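Local coordinates for outer membrane porin protein 32 (Delftia acidovorans, PDB 2FGQ) that forms trimeric, anion-selective channels across the outer membrane and binds malate inside the pore, at residues Gly131-Pro143 with Asn149-Thr161. Numbering follows the deposited sequence.
With CA (calcium ion), chain C; MLT (D-malate), chain H.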
loop_
_atom_site.group_PDB
_atom_site.type_symbol
_atom_site.label_atom_id
_atom_site.label_comp_id
_atom_site.label_asym_id
_atom_site.label_seq_id
_atom_site.Cartn_x
_atom_site.Cartn_y
_atom_site.Cartn_z
ATOM N N GLY A 131 5.929 19.944 -11.866
ATOM C CA GLY A 131 6.166 21.028 -10.934
ATOM C C GLY A 131 5.260 21.069 -9.727
ATOM O O GLY A 131 5.175 22.094 -9.047
ATOM N N ILE A 132 4.587 19.949 -9.421
ATOM C CA ILE A 132 3.595 19.949 -8.346
ATOM C C ILE A 132 4.181 19.494 -6.969
ATOM O O ILE A 132 4.059 20.210 -5.985
ATOM C CB ILE A 132 2.356 19.144 -8.751
ATOM C CG1 ILE A 132 1.690 19.765 -9.968
ATOM C CG2 ILE A 132 1.406 19.072 -7.571
ATOM C CD1 ILE A 132 0.494 19.013 -10.525
ATOM N N ARG A 133 4.797 18.319 -6.906
ATOM C CA ARG A 133 5.391 17.822 -5.691
ATOM C C ARG A 133 6.883 17.538 -5.896
ATOM O O ARG A 133 7.351 17.484 -7.030
ATOM C CB ARG A 133 4.690 16.550 -5.259
ATOM C CG ARG A 133 3.298 16.762 -4.757
ATOM C CD ARG A 133 2.573 15.477 -4.328
ATOM N NE ARG A 133 1.315 15.803 -3.661
ATOM C CZ ARG A 133 0.205 16.156 -4.282
ATOM N NH1 ARG A 133 0.140 16.140 -5.608
ATOM N NH2 ARG A 133 -0.842 16.524 -3.563
ATOM N N ALA A 134 7.597 17.315 -4.802
ATOM C CA ALA A 134 8.981 16.879 -4.859
ATOM C C ALA A 134 9.299 15.871 -3.774
ATOM O O ALA A 134 8.875 16.050 -2.632
ATOM C CB ALA A 134 9.934 18.077 -4.666
ATOM N N ASN A 135 10.096 14.872 -4.133
ATOM C CA ASN A 135 10.811 14.052 -3.149
ATOM C C ASN A 135 11.908 14.863 -2.484
ATOM O O ASN A 135 12.417 15.839 -3.043
ATOM C CB ASN A 135 11.467 12.841 -3.830
ATOM C CG ASN A 135 10.462 11.879 -4.511
ATOM O OD1 ASN A 135 10.772 11.224 -5.539
ATOM N ND2 ASN A 135 9.343 11.773 -3.960
ATOM N N ASN A 136 12.276 14.432 -1.292
ATOM C CA ASN A 136 13.497 14.931 -0.630
ATOM C C ASN A 136 13.423 16.421 -0.381
ATOM O O ASN A 136 14.453 17.120 -0.408
ATOM C CB ASN A 136 14.711 14.655 -1.501
ATOM C CG ASN A 136 14.778 13.170 -1.941
ATOM O OD1 ASN A 136 14.560 12.266 -1.120
ATOM N ND2 ASN A 136 15.023 12.922 -3.232
ATOM N N LEU A 137 12.225 16.886 -0.029
ATOM C CA LEU A 137 11.915 18.307 0.114
ATOM C C LEU A 137 12.018 18.828 1.568
ATOM O O LEU A 137 11.571 18.182 2.525
ATOM C CB LEU A 137 10.494 18.516 -0.428
ATOM C CG LEU A 137 9.954 19.951 -0.345
ATOM C CD1 LEU A 137 10.689 20.904 -1.298
ATOM C CD2 LEU A 137 8.487 19.912 -0.687
ATOM N N ILE A 138 12.606 20.013 1.698
ATOM C CA ILE A 138 12.556 20.792 2.930
ATOM C C ILE A 138 11.893 22.094 2.589
ATOM O O ILE A 138 12.327 22.753 1.636
ATOM C CB ILE A 138 13.967 21.099 3.465
ATOM C CG1 ILE A 138 14.667 19.806 3.812
ATOM C CG2 ILE A 138 13.838 21.971 4.703
ATOM C CD1 ILE A 138 16.106 19.955 4.388
ATOM N N SER A 139 10.855 22.449 3.344
ATOM C CA SER A 139 10.187 23.721 3.102
ATOM C C SER A 139 10.068 24.529 4.370
ATOM O O SER A 139 10.058 23.982 5.487
ATOM C CB SER A 139 8.807 23.556 2.542
ATOM O OG SER A 139 8.807 22.878 1.322
ATOM N N TYR A 140 10.021 25.834 4.176
ATOM C CA TYR A 140 9.832 26.796 5.252
ATOM C C TYR A 140 8.720 27.751 4.826
ATOM O O TYR A 140 8.786 28.348 3.756
ATOM C CB TYR A 140 11.123 27.559 5.553
ATOM C CG TYR A 140 10.885 28.733 6.474
ATOM C CD1 TYR A 140 10.262 28.549 7.711
ATOM C CD2 TYR A 140 11.227 30.026 6.103
ATOM C CE1 TYR A 140 9.959 29.599 8.535
ATOM C CE2 TYR A 140 10.914 31.090 6.933
ATOM C CZ TYR A 140 10.302 30.872 8.143
ATOM O OH TYR A 140 10.039 31.964 8.950
ATOM N N TYR A 141 7.727 27.890 5.685
ATOM C CA TYR A 141 6.592 28.805 5.519
ATOM C C TYR A 141 6.594 29.813 6.652
ATOM O O TYR A 141 6.623 29.462 7.836
ATOM C CB TYR A 141 5.255 28.045 5.478
ATOM C CG TYR A 141 5.157 27.166 4.292
ATOM C CD1 TYR A 141 5.521 25.820 4.352
ATOM C CD2 TYR A 141 4.673 27.677 3.088
ATOM C CE1 TYR A 141 5.445 25.016 3.223
ATOM C CE2 TYR A 141 4.541 26.861 1.961
ATOM C CZ TYR A 141 4.944 25.522 2.042
ATOM O OH TYR A 141 4.834 24.715 0.921
ATOM N N THR A 142 6.606 31.085 6.282
ATOM C CA THR A 142 6.553 32.151 7.282
ATOM C C THR A 142 5.174 32.278 7.863
ATOM O O THR A 142 4.184 31.837 7.262
ATOM C CB THR A 142 6.915 33.536 6.689
ATOM O OG1 THR A 142 5.869 33.991 5.822
ATOM C CG2 THR A 142 8.195 33.517 5.841
ATOM N N PRO A 143 5.064 32.948 9.003
ATOM C CA PRO A 143 3.756 33.425 9.433
ATOM C C PRO A 143 3.217 34.465 8.413
ATOM O O PRO A 143 3.916 34.956 7.504
ATOM C CB PRO A 143 4.051 34.093 10.793
ATOM C CG PRO A 143 5.394 33.556 11.215
ATOM C CD PRO A 143 6.134 33.378 9.909
ATOM N N ASN A 149 3.126 37.098 3.382
ATOM C CA ASN A 149 3.515 35.735 3.735
ATOM C C ASN A 149 4.380 35.174 2.618
ATOM O O ASN A 149 4.286 35.598 1.486
ATOM C CB ASN A 149 2.284 34.837 4.004
ATOM C CG ASN A 149 1.357 34.693 2.801
ATOM O OD1 ASN A 149 1.371 33.646 2.107
ATOM N ND2 ASN A 149 0.502 35.702 2.562
ATOM N N ALA A 150 5.224 34.208 2.959
ATOM C CA ALA A 150 6.140 33.633 1.972
ATOM C C ALA A 150 6.418 32.177 2.277
ATOM O O ALA A 150 6.209 31.701 3.384
ATOM C CB ALA A 150 7.454 34.392 1.927
ATOM N N GLY A 151 6.901 31.483 1.262
ATOM C CA GLY A 151 7.259 30.078 1.389
ATOM C C GLY A 151 8.449 29.760 0.500
ATOM O O GLY A 151 8.630 30.383 -0.560
ATOM N N PHE A 152 9.298 28.837 0.969
ATOM C CA PHE A 152 10.545 28.516 0.317
ATOM C C PHE A 152 10.809 27.018 0.440
ATOM O O PHE A 152 10.530 26.427 1.459
ATOM C CB PHE A 152 11.704 29.241 0.993
ATOM C CG PHE A 152 11.483 30.700 1.164
ATOM C CD1 PHE A 152 11.837 31.582 0.163
ATOM C CD2 PHE A 152 10.910 31.188 2.335
ATOM C CE1 PHE A 152 11.603 32.944 0.327
ATOM C CE2 PHE A 152 10.691 32.535 2.509
ATOM C CZ PHE A 152 11.031 33.399 1.496
ATOM N N GLY A 153 11.347 26.434 -0.619
ATOM C CA GLY A 153 11.640 25.010 -0.610
ATOM C C GLY A 153 12.904 24.680 -1.359
ATOM O O GLY A 153 13.281 25.361 -2.315
ATOM N N TYR A 154 13.554 23.622 -0.897
ATOM C CA TYR A 154 14.723 23.030 -1.518
ATOM C C TYR A 154 14.509 21.513 -1.498
ATOM O O TYR A 154 14.248 20.974 -0.468
ATOM C CB TYR A 154 16.035 23.359 -0.764
ATOM C CG TYR A 154 17.223 22.856 -1.528
ATOM C CD1 TYR A 154 17.808 23.644 -2.519
ATOM C CD2 TYR A 154 17.729 21.574 -1.322
ATOM C CE1 TYR A 154 18.892 23.173 -3.270
ATOM C CE2 TYR A 154 18.805 21.102 -2.061
ATOM C CZ TYR A 154 19.377 21.906 -3.040
ATOM O OH TYR A 154 20.450 21.444 -3.791
ATOM N N ALA A 155 14.636 20.884 -2.641
ATOM C CA ALA A 155 14.595 19.418 -2.708
ATOM C C ALA A 155 15.914 18.953 -3.256
ATOM O O ALA A 155 16.360 19.394 -4.298
ATOM C CB ALA A 155 13.453 18.863 -3.564
ATOM N N PHE A 156 16.507 18.001 -2.556
ATOM C CA PHE A 156 17.760 17.413 -2.940
ATOM C C PHE A 156 17.627 16.451 -4.133
ATOM O O PHE A 156 16.747 15.604 -4.181
ATOM C CB PHE A 156 18.339 16.615 -1.768
ATOM C CG PHE A 156 18.625 17.428 -0.539
ATOM C CD1 PHE A 156 17.679 17.584 0.440
ATOM C CD2 PHE A 156 19.866 17.996 -0.347
ATOM C CE1 PHE A 156 17.955 18.317 1.580
ATOM C CE2 PHE A 156 20.153 18.757 0.802
ATOM C CZ PHE A 156 19.199 18.924 1.757
ATOM N N ASP A 157 18.554 16.547 -5.060
ATOM C CA ASP A 157 18.640 15.632 -6.178
ATOM C C ASP A 157 19.243 14.293 -5.839
ATOM O O ASP A 157 18.889 13.291 -6.460
ATOM C CB ASP A 157 19.434 16.252 -7.325
ATOM C CG ASP A 157 20.745 16.793 -6.885
ATOM O OD1 ASP A 157 21.801 16.090 -6.978
ATOM O OD2 ASP A 157 20.817 17.924 -6.366
ATOM N N GLU A 158 20.145 14.293 -4.879
ATOM C CA GLU A 158 20.801 13.054 -4.425
ATOM C C GLU A 158 21.557 12.353 -5.562
ATOM O O GLU A 158 21.686 11.123 -5.604
ATOM C CB GLU A 158 19.788 12.104 -3.757
ATOM C CG GLU A 158 19.110 12.821 -2.619
ATOM C CD GLU A 158 18.031 12.064 -1.886
ATOM O OE1 GLU A 158 17.579 10.989 -2.346
ATOM O OE2 GLU A 158 17.608 12.622 -0.832
ATOM N N LYS A 159 22.025 13.164 -6.494
ATOM C CA LYS A 159 22.833 12.709 -7.633
ATOM C C LYS A 159 22.070 11.764 -8.556
ATOM O O LYS A 159 22.677 10.977 -9.289
ATOM C CB LYS A 159 24.178 12.106 -7.147
ATOM C CG LYS A 159 25.338 12.271 -8.114
ATOM C CD LYS A 159 26.642 11.487 -7.627
ATOM C CE LYS A 159 26.825 10.064 -8.261
ATOM N NZ LYS A 159 28.242 9.353 -8.096
ATOM N N GLN A 160 20.746 11.861 -8.563
ATOM C CA GLN A 160 19.952 11.122 -9.528
ATOM C C GLN A 160 20.446 11.502 -10.941
ATOM O O GLN A 160 20.533 12.665 -11.293
ATOM C CB GLN A 160 18.444 11.376 -9.413
ATOM C CG GLN A 160 17.694 10.547 -10.428
ATOM C CD GLN A 160 16.228 10.834 -10.581
ATOM O OE1 GLN A 160 15.585 10.234 -11.447
ATOM N NE2 GLN A 160 15.688 11.729 -9.777
ATOM N N THR A 161 20.761 10.509 -11.747
ATOM C CA THR A 161 21.406 10.707 -13.015
ATOM C C THR A 161 20.605 10.095 -14.140
ATOM O O THR A 161 20.252 8.908 -14.113
ATOM C CB THR A 161 22.807 10.119 -12.955
ATOM O OG1 THR A 161 23.589 10.859 -11.996
ATOM C CG2 THR A 161 23.572 10.293 -14.273
HETATM CA CA CA C . 16.101 10.704 -0.323
HETATM C C1 MLT H . -3.638 17.944 -5.139
HETATM O O1 MLT H . -4.866 17.484 -5.415
HETATM O O2 MLT H . -3.340 18.445 -3.975
HETATM C C2 MLT H . -2.537 17.989 -6.132
HETATM O O3 MLT H . -2.563 16.851 -6.954
HETATM C C3 MLT H . -2.627 19.308 -6.885
HETATM C C4 MLT H . -2.818 20.385 -5.837
HETATM O O4 MLT H . -3.540 20.222 -4.753
HETATM O O5 MLT H . -2.262 21.527 -5.951
HETATM O O HOH W 1 14.872 14.385 -5.801
HETATM O O HOH W 2 3.630 31.312 4.600
HETATM O O HOH W 3 15.219 9.122 -1.992
#
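I138 and Y140 pair with Y154 and F152 in an antiparallel beta hairpin of the 16-stranded porin barrel, made by strands 137-141 and 148-155. The strand axes come within 4.6 Å, their directions 167° apart, close to antiparallel. Backbone bonds tie I138 to Y154 and Y140 to F152 in both directions. The non-hydrogen-bonded pairs S139-G153 and Y141-G151 lie between and beyond them. G151 leaves room for the Y141 ring, whose CD2 is 3.9 Å from G151 CA; a CB there would clash. Y140 and F152 point the same way and lie side by side, CD2 to CD2 at 4.0 Å. I138 CD1 meets the F156 ring in its plane, at the CE1 edge. Y154 CE2 lies over one face of that ring, toward its rim.

At one end T142 continues the pairing with its side chain. Its chi1 of 71° sets OG1 between the backbone N and the carbonyl carbon, where it accepts from A150 N at 2.9 Å and donates to P143 O. T142 N bonds A150 O, and a water bridges T142 O and A150 O. A valine here would probably leave A150 N and P143 O without their hydroxyl partner.

Just before the hairpin, on the short strand 133-134, R133 hydrogen-bonds D-malate through NH1 and NH2, as do T36, T102 and R75 with their own side chains; the R133 NH1 bond to O3 is nearly straight at 175°. At the other end N136 and E158 approach from opposite directions to bind calcium. L29, D64 and G309 of a neighbouring subunit and a water complete the site, so the ion links two subunits. N136 gives one oxygen, OD1, at 2.3 Å from the calcium, while E158 chelates it with OE1 and OE2, each at 2.5 Å.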